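Local coordinates for protein tyrosyl-DNA phosphodiesterase 2 (Danio rerio, PDB 4F1H) that belongs to the endonuclease/exonuclease/phosphatase family of DNase I-like proteins and is modelled with a magnesium ion and a bound nucleic acid, at residues Tyr111-His116 / Gln136-Ala141; Ser84-Phe89 / Asn97-Gln102. One frame throughout, in Å; residues are numbered along the deposited sequence. Where two conformers were deposited one is given.

Contact 1. Residues Tyr111-His116 / Gln136-Ala141; sequences YLMTSH and QKIKEA. With nucleotides of chain A.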
loop_
_atom_site.group_PDB
_atom_site.type_symbol
_atom_site.label_atom_id
_atom_site.label_comp_id
_atom_site.label_asym_id
_atom_site.label_seq_id
_atom_site.Cartn_x
_atom_site.Cartn_y
_atom_site.Cartn_z
ATOM N N TYR B 111 0.568 -0.955 -25.017
ATOM C CA TYR B 111 1.142 -2.165 -24.423
ATOM C C TYR B 111 0.054 -2.593 -23.432
ATOM O O TYR B 111 -0.082 -1.966 -22.380
ATOM C CB TYR B 111 2.463 -1.775 -23.756
ATOM C CG TYR B 111 3.318 -2.870 -23.170
ATOM C CD1 TYR B 111 3.188 -3.228 -21.835
ATOM C CD2 TYR B 111 4.330 -3.475 -23.922
ATOM C CE1 TYR B 111 4.010 -4.215 -21.254
ATOM C CE2 TYR B 111 5.157 -4.485 -23.357
ATOM C CZ TYR B 111 4.991 -4.832 -22.029
ATOM O OH TYR B 111 5.809 -5.817 -21.463
ATOM N N LEU B 112 -0.760 -3.588 -23.819
ATOM C CA LEU B 112 -1.961 -3.981 -23.065
ATOM C C LEU B 112 -1.641 -5.162 -22.159
ATOM O O LEU B 112 -0.993 -6.122 -22.574
ATOM C CB LEU B 112 -3.080 -4.360 -24.037
ATOM C CG LEU B 112 -3.383 -3.241 -25.046
ATOM C CD1 LEU B 112 -4.258 -3.823 -26.144
ATOM C CD2 LEU B 112 -4.043 -2.030 -24.412
ATOM N N MET B 113 -2.076 -5.091 -20.908
ATOM C CA MET B 113 -1.698 -6.135 -19.956
ATOM C C MET B 113 -2.875 -6.517 -19.080
ATOM O O MET B 113 -3.667 -5.673 -18.701
ATOM C CB MET B 113 -0.610 -5.605 -19.009
ATOM C CG MET B 113 0.565 -4.907 -19.695
ATOM S SD MET B 113 1.533 -3.934 -18.488
ATOM C CE MET B 113 2.101 -5.238 -17.395
ATOM N N THR B 114 -2.979 -7.809 -18.768
ATOM C CA THR B 114 -3.987 -8.240 -17.771
ATOM C C THR B 114 -3.477 -9.392 -16.911
ATOM O O THR B 114 -2.629 -10.206 -17.299
ATOM C CB THR B 114 -5.362 -8.617 -18.407
ATOM O OG1 THR B 114 -6.353 -8.706 -17.387
ATOM C CG2 THR B 114 -5.316 -9.941 -19.185
ATOM N N SER B 115 -4.036 -9.468 -15.710
ATOM C CA SER B 115 -3.725 -10.557 -14.811
ATOM C C SER B 115 -4.888 -10.690 -13.837
ATOM O O SER B 115 -5.721 -9.768 -13.669
ATOM C CB SER B 115 -2.409 -10.277 -14.072
ATOM O OG SER B 115 -2.031 -11.411 -13.291
ATOM N N HIS B 116 -4.979 -11.860 -13.227
ATOM C CA HIS B 116 -5.890 -12.101 -12.125
ATOM C C HIS B 116 -4.929 -12.413 -10.986
ATOM O O HIS B 116 -4.405 -13.552 -10.902
ATOM C CB HIS B 116 -6.751 -13.305 -12.502
ATOM C CG HIS B 116 -7.755 -13.706 -11.473
ATOM N ND1 HIS B 116 -8.473 -14.877 -11.580
ATOM C CD2 HIS B 116 -8.224 -13.070 -10.373
ATOM C CE1 HIS B 116 -9.317 -14.973 -10.567
ATOM N NE2 HIS B 116 -9.183 -13.894 -9.812
ATOM N N GLN B 136 6.774 -3.484 -12.391
ATOM C CA GLN B 136 8.074 -3.453 -13.063
ATOM C C GLN B 136 7.913 -3.526 -14.577
ATOM O O GLN B 136 8.599 -2.804 -15.307
ATOM C CB GLN B 136 9.007 -4.563 -12.569
ATOM C CG GLN B 136 10.428 -4.419 -13.143
ATOM C CD GLN B 136 11.106 -3.103 -12.748
ATOM O OE1 GLN B 136 10.778 -2.496 -11.722
ATOM N NE2 GLN B 136 12.054 -2.655 -13.573
ATOM N N LYS B 137 6.967 -4.349 -15.056
ATOM C CA LYS B 137 6.754 -4.456 -16.493
ATOM C C LYS B 137 6.124 -3.181 -17.053
ATOM O O LYS B 137 6.426 -2.788 -18.185
ATOM C CB LYS B 137 5.883 -5.664 -16.839
ATOM C CG LYS B 137 6.521 -6.992 -16.501
ATOM C CD LYS B 137 7.717 -7.289 -17.400
ATOM C CE LYS B 137 8.439 -8.538 -16.893
ATOM N NZ LYS B 137 9.660 -8.899 -17.671
ATOM N N ILE B 138 5.262 -2.522 -16.283
ATOM C CA ILE B 138 4.693 -1.245 -16.731
ATOM C C ILE B 138 5.811 -0.198 -16.840
ATOM O O ILE B 138 5.889 0.521 -17.845
ATOM C CB ILE B 138 3.620 -0.716 -15.757
ATOM C CG1 ILE B 138 2.425 -1.661 -15.736
ATOM C CG2 ILE B 138 3.179 0.728 -16.105
ATOM C CD1 ILE B 138 1.330 -1.222 -14.682
ATOM N N LYS B 139 6.661 -0.106 -15.812
ATOM C CA LYS B 139 7.813 0.812 -15.855
ATOM C C LYS B 139 8.727 0.597 -17.059
ATOM O O LYS B 139 9.175 1.569 -17.695
ATOM C CB LYS B 139 8.659 0.649 -14.600
ATOM C CG LYS B 139 8.042 1.167 -13.329
ATOM C CD LYS B 139 9.074 1.140 -12.204
ATOM C CE LYS B 139 10.364 1.872 -12.581
ATOM N NZ LYS B 139 11.366 1.825 -11.471
ATOM N N GLU B 140 9.002 -0.666 -17.378
ATOM C CA GLU B 140 9.990 -1.006 -18.414
ATOM C C GLU B 140 9.430 -1.122 -19.810
ATOM O O GLU B 140 10.160 -1.406 -20.757
ATOM C CB GLU B 140 10.637 -2.353 -18.090
ATOM C CG GLU B 140 11.415 -2.379 -16.780
ATOM C CD GLU B 140 11.939 -3.781 -16.480
ATOM O OE1 GLU B 140 11.537 -4.736 -17.191
ATOM O OE2 GLU B 140 12.752 -3.926 -15.535
ATOM N N ALA B 141 8.130 -0.929 -19.964
ATOM C CA ALA B 141 7.532 -1.074 -21.282
ATOM C C ALA B 141 8.155 -0.033 -22.224
ATOM O O ALA B 141 8.553 1.039 -21.765
ATOM C CB ALA B 141 6.018 -0.854 -21.179
ATOM O OP3 DT A 1 -10.423 -13.755 -7.299
ATOM P P DT A 1 -11.698 -13.072 -6.915
ATOM O OP1 DT A 1 -12.826 -13.263 -7.815
ATOM O OP2 DT A 1 -11.535 -11.578 -6.836
ATOM O "O5'" DT A 1 -12.013 -13.546 -5.436
ATOM C "C5'" DT A 1 -13.331 -13.287 -4.925
ATOM C "C4'" DT A 1 -13.374 -13.886 -3.534
ATOM O "O4'" DT A 1 -13.478 -15.325 -3.715
ATOM C "C3'" DT A 1 -12.144 -13.628 -2.656
ATOM O "O3'" DT A 1 -12.559 -13.592 -1.278
ATOM C "C2'" DT A 1 -11.278 -14.862 -2.896
ATOM C "C1'" DT A 1 -12.355 -15.937 -3.043
ATOM N N1 DT A 1 -11.903 -17.148 -3.788
ATOM C C2 DT A 1 -11.893 -18.355 -3.116
ATOM O O2 DT A 1 -12.223 -18.473 -1.926
ATOM N N3 DT A 1 -11.457 -19.411 -3.873
ATOM C C4 DT A 1 -11.053 -19.405 -5.204
ATOM O O4 DT A 1 -10.689 -20.443 -5.787
ATOM C C5 DT A 1 -11.099 -18.096 -5.833
ATOM C C7 DT A 1 -10.652 -17.924 -7.253
ATOM C C6 DT A 1 -11.516 -17.037 -5.122
HETATM O O HOH W 1 7.834 -4.214 -20.145
#

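Contact 2. Residues Ser84-Phe89 / Asn97-Gln102; sequences SEIICF and NLLIAQ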
loop_
_atom_site.group_PDB
_atom_site.type_symbol
_atom_site.label_atom_id
_atom_site.label_comp_id
_atom_site.label_asym_id
_atom_site.label_seq_id
_atom_site.Cartn_x
_atom_site.Cartn_y
_atom_site.Cartn_z
ATOM N N SER B 84 2.378 -10.823 -28.735
ATOM C CA SER B 84 1.851 -11.068 -27.397
ATOM C C SER B 84 2.839 -11.919 -26.662
ATOM O O SER B 84 3.731 -12.551 -27.280
ATOM C CB SER B 84 0.480 -11.756 -27.408
ATOM O OG SER B 84 0.484 -13.080 -27.929
ATOM N N GLU B 85 2.745 -11.920 -25.334
ATOM C CA GLU B 85 3.559 -12.847 -24.550
ATOM C C GLU B 85 2.927 -13.054 -23.196
ATOM O O GLU B 85 2.046 -12.285 -22.770
ATOM C CB GLU B 85 4.984 -12.343 -24.350
ATOM C CG GLU B 85 5.071 -11.101 -23.509
ATOM C CD GLU B 85 6.482 -10.560 -23.508
ATOM O OE1 GLU B 85 6.697 -9.452 -24.049
ATOM O OE2 GLU B 85 7.378 -11.271 -23.006
ATOM N N ILE B 86 3.344 -14.136 -22.542
ATOM C CA ILE B 86 2.852 -14.432 -21.202
ATOM C C ILE B 86 4.028 -14.489 -20.276
ATOM O O ILE B 86 5.010 -15.218 -20.539
ATOM C CB ILE B 86 2.092 -15.763 -21.172
ATOM C CG1 ILE B 86 0.759 -15.596 -21.948
ATOM C CG2 ILE B 86 1.851 -16.175 -19.719
ATOM C CD1 ILE B 86 -0.086 -16.861 -22.117
ATOM N N ILE B 87 3.958 -13.720 -19.195
ATOM C CA ILE B 87 5.044 -13.750 -18.201
ATOM C C ILE B 87 4.511 -14.638 -17.076
ATOM O O ILE B 87 3.425 -14.402 -16.555
ATOM C CB ILE B 87 5.338 -12.345 -17.620
ATOM C CG1 ILE B 87 5.639 -11.291 -18.719
ATOM C CG2 ILE B 87 6.490 -12.411 -16.602
ATOM C CD1 ILE B 87 6.792 -11.639 -19.609
ATOM N N CYS B 88 5.268 -15.681 -16.739
ATOM C CA CYS B 88 4.927 -16.618 -15.673
ATOM C C CYS B 88 5.167 -15.976 -14.300
ATOM O O CYS B 88 6.070 -15.143 -14.148
ATOM C CB CYS B 88 5.796 -17.875 -15.873
ATOM S SG CYS B 88 6.011 -18.935 -14.429
ATOM N N PHE B 89 4.332 -16.313 -13.308
ATOM C CA PHE B 89 4.544 -15.871 -11.919
ATOM C C PHE B 89 5.080 -17.131 -11.215
ATOM O O PHE B 89 4.330 -18.061 -10.962
ATOM C CB PHE B 89 3.184 -15.504 -11.272
ATOM C CG PHE B 89 2.594 -14.198 -11.703
ATOM C CD1 PHE B 89 3.371 -13.178 -12.230
ATOM C CD2 PHE B 89 1.207 -14.008 -11.588
ATOM C CE1 PHE B 89 2.794 -11.952 -12.630
ATOM C CE2 PHE B 89 0.606 -12.797 -11.948
ATOM C CZ PHE B 89 1.398 -11.762 -12.497
ATOM N N ASN B 97 -0.823 -15.480 -14.099
ATOM C CA ASN B 97 0.255 -15.037 -14.959
ATOM C C ASN B 97 -0.033 -13.625 -15.449
ATOM O O ASN B 97 -1.044 -12.993 -15.064
ATOM C CB ASN B 97 0.493 -16.020 -16.127
ATOM C CG ASN B 97 -0.753 -16.303 -16.964
ATOM O OD1 ASN B 97 -1.723 -15.486 -17.026
ATOM N ND2 ASN B 97 -0.766 -17.484 -17.601
ATOM N N LEU B 98 0.855 -13.108 -16.283
ATOM C CA LEU B 98 0.653 -11.769 -16.842
ATOM C C LEU B 98 0.571 -11.907 -18.353
ATOM O O LEU B 98 1.523 -12.346 -18.973
ATOM C CB LEU B 98 1.840 -10.886 -16.421
ATOM C CG LEU B 98 1.852 -9.461 -16.931
ATOM C CD1 LEU B 98 0.565 -8.700 -16.520
ATOM C CD2 LEU B 98 3.084 -8.732 -16.403
ATOM N N LEU B 99 -0.576 -11.553 -18.945
ATOM C CA LEU B 99 -0.779 -11.677 -20.400
ATOM C C LEU B 99 -0.622 -10.291 -21.016
ATOM O O LEU B 99 -1.273 -9.334 -20.572
ATOM C CB LEU B 99 -2.192 -12.231 -20.656
ATOM C CG LEU B 99 -2.743 -12.237 -22.095
ATOM C CD1 LEU B 99 -1.864 -13.050 -23.086
ATOM C CD2 LEU B 99 -4.209 -12.756 -22.062
ATOM N N ILE B 100 0.255 -10.158 -22.014
ATOM C CA ILE B 100 0.594 -8.853 -22.586
ATOM C C ILE B 100 0.338 -8.946 -24.078
ATOM O O ILE B 100 0.755 -9.905 -24.707
ATOM C CB ILE B 100 2.095 -8.564 -22.360
ATOM C CG1 ILE B 100 2.369 -8.370 -20.858
ATOM C CG2 ILE B 100 2.542 -7.320 -23.173
ATOM C CD1 ILE B 100 3.830 -8.423 -20.455
ATOM N N ALA B 101 -0.372 -7.964 -24.647
ATOM C CA ALA B 101 -0.529 -7.834 -26.110
ATOM C C ALA B 101 -0.073 -6.450 -26.504
ATOM O O ALA B 101 -0.529 -5.454 -25.936
ATOM C CB ALA B 101 -1.985 -8.057 -26.556
ATOM N N GLN B 102 0.853 -6.375 -27.454
ATOM C CA GLN B 102 1.304 -5.092 -28.007
ATOM C C GLN B 102 0.556 -4.867 -29.302
ATOM O O GLN B 102 0.429 -5.764 -30.115
ATOM C CB GLN B 102 2.812 -5.148 -28.270
ATOM C CG GLN B 102 3.571 -5.421 -26.999
ATOM C CD GLN B 102 5.051 -5.138 -27.126
ATOM O OE1 GLN B 102 5.898 -6.018 -26.913
ATOM N NE2 GLN B 102 5.373 -3.902 -27.466
HETATM O O HOH W 2 4.941 -8.831 -26.216
#

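Contact 1. Residues Tyr111-His116 / Gln136-Ala141
Strand 111-114, carrying Y111 and M113, and helix 136-140, carrying K137 and I138, run almost exactly antiparallel, with 178° between their directions and 10.4 Å between their axes. At this spacing side chains fill the gap, and no direct hydrogen bond crosses it. With CG anti to the backbone N (chi1 -175°), the Y111 ring leans out from the strand toward A141, whose methyl settles over the centre of one ring face. This is a CH-pi contact, with CB 3.8 Å from the ring centroid; alanine suits the place because a single methyl covers the ring at close range. The phenol end is tied by a water that lies 2.9 Å from Y111 OH and donates to K137 O at 2.8 Å. Near the helix end A141 N makes a weak bond to I138 O.

Strand 108-114, helix 124-140 and strand 145-150 form a beta-alpha-beta crossover, the first and last being parallel neighbours in one sheet. V147 on the last strand packs against M113, I138 and A141 alike, while L112 and T114 point the other way, onto F39 of the second sheet.

M113 is long and flexible enough to span the gap to the helix. Its SD lies 3.7 Å from I138 CG1, and a bend at chi3 carries CE to K137 CB, 3.8 Å away. K137 lends only the root of its chain here, its ammonium end heading away. Farther along the chain, H116 reaches the bound nucleic acid: NE2 donates to OP3 of DT1 of chain A at 2.8 Å, with OP3 at the ring edge and the N-H pointing at it nearly straight (165°).

Contact 2. Residues Ser84-Phe89 / Asn97-Gln102
I86 and L99 face each other as a non-hydrogen-bonded pair of two antiparallel strands, flanked by the hydrogen-bonded pairs E85-I100 and I87-L98. From the I86 CB, 4.1 Å from L98 O, the two branches divide. CG1 leads to L99 CD1 at 3.8 Å, and the tip, I86 CD1, lies 4.3 Å from the same L99 CD1. CG2, anti to the backbone N, turns to the N97 amide and lies 3.6 Å from ND2, whose hydrogen-bond partner is G63 O. The branching at CB thus lets one isoleucine touch two residues of the facing strand, and this residue type suits extended backbone.

On the other face I87 and I100 cross, CG1 against CD1 at 3.8 Å, and with L98 they make an apolar patch beside the E85 chain. Beyond the paired residues F89 folds its ring back against the N97-L98 backbone. N97 CA stands 3.6 Å above the ring plane, toward the rim, and F89 CZ touches L98 CB at 4.0 Å. A flat ring can cover backbone this closely; V133 of helix 124-140 packs on it as well. Alternating hydrogen-bonded and non-hydrogen-bonded pairs mark antiparallel strands; consecutive in the chain, these form the beta hairpin 80-88/97-105.

How the contacts relate
Along the chain contact 2 comes first: strand 80-88 turns through residues 89-96, and strand 97-105 closes this short loop. A tight turn then leads into strand 108-114, and contact 1 closes a longer excursion, 19 residues that include most of helix 124-140. The two loops follow in series, neither nesting nor crossing. They are nevertheless joined laterally, since strands 97-105 and 108-114 are neighbours in one sheet: L112 N lies 2.8 Å from A101 O and S115 OG 2.6 Å from N97 O, both probable hydrogen bonds. Together they link a hairpin to a beta-alpha-beta unit, the helix of the second also covering F89 and L98 of the first.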